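PDB 4N6E: ThiS/MoaD family protein from Amycolatopsis orientalis, which probably serves as a ubiquitin-like sulfur carrier (CysO) that supplies sulfur to the thiosugar synthase BexX in 2-thiosugar biosynthesis. Local coordinates for residues A2-I10 / E18-A26. Sequence-based numbering, arbitrary orientation.
Sequences AVTVSIPTI and EKSVEAKGA
V5 and V21 form a hydrogen-bonded pair at the middle of two antiparallel strands, and their backbones exchange two bonds. V5 N reaches V21 O at 2.8 Å, and V21 N returns to V5 O at 3.0 Å. Toward the start of strand 3-6, V3 N gives a nearly straight bond to A23 O (2.8 Å, 170° at the hydrogen). Past its other end, the ladder closes on a weak bond from I7 N to K19 O at 3.3 Å. V5 O also takes a CH···O contact from S20 CA.

The apolar contacts lie on the face carrying V3, V5, V21 and A23. Here, with V21 CG1 anti to the carbonyl carbon (chi1 -54°), V21 CG2 falls between the backbone N and the carbonyl carbon and lies against V5 CB at 3.7 Å. The tip of I7, CD1, approaches the same methyl more loosely. Helix 28-38 covers this face: V3 packs on I31 and V21 on V35.

On the other face E22 bends at chi2 (-64°) and folds its carboxylate back over the neighbouring strand. E22 OE2 comes to 3.4 Å from T4 CB, and E22 OE1 lies near A2 CB; the nearest atoms to the carboxylate across the contact are carbons. Beside it, T4 OG1 and S20 OG stand 3.6 Å apart.

Strand 3-6 runs parallel to strand 80-88 along its other edge, leaving 20-23 outermost within the chain. This is the N-terminal beta-hairpin of the ubiquitin-like beta-grasp fold, whose sheet cradles the helix, as in ThiS and MoaD.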
loop_
_atom_site.group_PDB
_atom_site.type_symbol
_atom_site.label_atom_id
_atom_site.label_comp_id
_atom_site.label_asym_id
_atom_site.label_seq_id
_atom_site.Cartn_x
_atom_site.Cartn_y
_atom_site.Cartn_z
ATOM N N ALA B 2 18.036 18.159 55.257
ATOM C CA ALA B 2 18.451 18.581 53.888
ATOM C C ALA B 2 17.276 18.487 52.919
ATOM O O ALA B 2 16.182 18.049 53.288
ATOM C CB ALA B 2 19.616 17.727 53.400
ATOM N N VAL B 3 17.515 18.915 51.682
ATOM C CA VAL B 3 16.513 18.859 50.629
ATOM C C VAL B 3 16.912 17.750 49.668
ATOM O O VAL B 3 17.953 17.841 49.007
ATOM C CB VAL B 3 16.435 20.191 49.858
ATOM C CG1 VAL B 3 15.147 20.272 49.053
ATOM C CG2 VAL B 3 16.531 21.364 50.821
ATOM N N THR B 4 16.092 16.702 49.600
ATOM C CA THR B 4 16.354 15.591 48.680
ATOM C C THR B 4 15.856 15.920 47.250
ATOM O O THR B 4 14.678 16.205 47.036
ATOM C CB THR B 4 15.799 14.245 49.227
ATOM O OG1 THR B 4 16.039 13.198 48.277
ATOM C CG2 THR B 4 14.292 14.317 49.565
ATOM N N VAL B 5 16.779 15.888 46.285
ATOM C CA VAL B 5 16.525 16.317 44.903
ATOM C C VAL B 5 16.499 15.125 43.942
ATOM O O VAL B 5 17.505 14.453 43.796
ATOM C CB VAL B 5 17.633 17.281 44.435
ATOM C CG1 VAL B 5 17.477 17.648 42.967
ATOM C CG2 VAL B 5 17.641 18.533 45.293
ATOM N N SER B 6 15.368 14.885 43.273
ATOM C CA SER B 6 15.250 13.781 42.297
ATOM C C SER B 6 15.744 14.157 40.890
ATOM O O SER B 6 15.237 15.098 40.266
ATOM C CB SER B 6 13.808 13.294 42.212
ATOM O OG SER B 6 13.396 12.735 43.446
ATOM N N ILE B 7 16.727 13.408 40.390
ATOM C CA ILE B 7 17.256 13.628 39.044
ATOM C C ILE B 7 16.563 12.649 38.105
ATOM O O ILE B 7 16.412 11.476 38.454
ATOM C CB ILE B 7 18.780 13.391 38.962
ATOM C CG1 ILE B 7 19.493 13.949 40.199
ATOM C CG2 ILE B 7 19.359 14.013 37.694
ATOM C CD1 ILE B 7 19.257 15.426 40.451
ATOM N N PRO B 8 16.124 13.121 36.924
ATOM C CA PRO B 8 15.625 12.196 35.908
ATOM C C PRO B 8 16.761 11.491 35.138
ATOM O O PRO B 8 17.791 12.105 34.817
ATOM C CB PRO B 8 14.818 13.102 34.982
ATOM C CG PRO B 8 15.524 14.403 35.061
ATOM C CD PRO B 8 16.011 14.521 36.482
ATOM N N THR B 9 16.540 10.209 34.846
ATOM C CA THR B 9 17.509 9.336 34.179
ATOM C C THR B 9 18.402 10.058 33.180
ATOM O O THR B 9 19.631 9.912 33.200
ATOM C CB THR B 9 16.782 8.175 33.470
ATOM O OG1 THR B 9 15.962 7.481 34.420
ATOM C CG2 THR B 9 17.777 7.183 32.856
ATOM N N ILE B 10 17.777 10.872 32.341
ATOM C CA ILE B 10 18.440 11.474 31.190
ATOM C C ILE B 10 19.529 12.475 31.610
ATOM O O ILE B 10 20.442 12.752 30.835
ATOM C CB ILE B 10 17.422 12.147 30.226
ATOM C CG1 ILE B 10 16.100 11.339 30.128
ATOM C CG2 ILE B 10 18.037 12.306 28.831
ATOM C CD1 ILE B 10 14.980 11.726 31.088
ATOM N N GLU B 18 23.728 8.989 39.789
ATOM C CA GLU B 18 22.850 8.833 40.966
ATOM C C GLU B 18 21.481 9.459 40.710
ATOM O O GLU B 18 21.387 10.558 40.153
ATOM C CB GLU B 18 23.479 9.443 42.229
ATOM C CG GLU B 18 24.608 8.621 42.843
ATOM C CD GLU B 18 24.192 7.198 43.195
ATOM O OE1 GLU B 18 23.533 6.990 44.240
ATOM O OE2 GLU B 18 24.536 6.280 42.419
ATOM N N LYS B 19 20.428 8.758 41.134
ATOM C CA LYS B 19 19.054 9.190 40.872
ATOM C C LYS B 19 18.518 10.163 41.926
ATOM O O LYS B 19 17.334 10.510 41.920
ATOM C CB LYS B 19 18.124 7.979 40.722
ATOM C CG LYS B 19 17.711 7.247 41.993
ATOM C CD LYS B 19 16.736 6.121 41.637
ATOM C CE LYS B 19 15.859 5.687 42.805
ATOM N NZ LYS B 19 16.566 4.739 43.707
ATOM N N SER B 20 19.401 10.612 42.815
ATOM C CA SER B 20 19.028 11.488 43.911
ATOM C C SER B 20 20.272 12.173 44.470
ATOM O O SER B 20 21.347 11.575 44.496
ATOM C CB SER B 20 18.341 10.679 45.008
ATOM O OG SER B 20 18.393 11.372 46.236
ATOM N N VAL B 21 20.132 13.426 44.894
ATOM C CA VAL B 21 21.206 14.127 45.592
ATOM C C VAL B 21 20.674 14.938 46.775
ATOM O O VAL B 21 19.502 15.319 46.808
ATOM C CB VAL B 21 22.019 15.054 44.660
ATOM C CG1 VAL B 21 22.535 14.288 43.450
ATOM C CG2 VAL B 21 21.203 16.256 44.223
ATOM N N GLU B 22 21.556 15.184 47.741
ATOM C CA GLU B 22 21.244 16.004 48.904
ATOM C C GLU B 22 21.680 17.438 48.655
ATOM O O GLU B 22 22.612 17.694 47.884
ATOM C CB GLU B 22 21.949 15.457 50.144
ATOM C CG GLU B 22 21.430 14.109 50.610
ATOM C CD GLU B 22 19.986 14.177 51.061
ATOM O OE1 GLU B 22 19.746 14.388 52.268
ATOM O OE2 GLU B 22 19.093 14.041 50.200
ATOM N N ALA B 23 20.994 18.375 49.305
ATOM C CA ALA B 23 21.309 19.791 49.140
ATOM C C ALA B 23 20.718 20.684 50.239
ATOM O O ALA B 23 19.908 20.247 51.071
ATOM C CB ALA B 23 20.855 20.267 47.763
ATOM N N LYS B 24 21.158 21.942 50.216
ATOM C CA LYS B 24 20.763 22.955 51.188
ATOM C C LYS B 24 20.480 24.269 50.467
ATOM O O LYS B 24 21.230 24.674 49.562
ATOM C CB LYS B 24 21.878 23.167 52.224
ATOM C CG LYS B 24 22.049 22.012 53.199
ATOM C CD LYS B 24 23.326 22.135 54.022
ATOM C CE LYS B 24 23.632 20.848 54.782
ATOM N NZ LYS B 24 22.513 20.419 55.673
ATOM N N GLY B 25 19.401 24.930 50.882
ATOM C CA GLY B 25 18.985 26.200 50.288
ATOM C C GLY B 25 17.559 26.569 50.652
ATOM O O GLY B 25 16.782 25.730 51.122
ATOM N N ALA B 26 17.216 27.835 50.434
ATOM C CA ALA B 26 15.897 28.355 50.802
ATOM C C ALA B 26 15.018 28.633 49.584
ATOM O O ALA B 26 13.808 28.461 49.664
ATOM C CB ALA B 26 16.041 29.611 51.650
#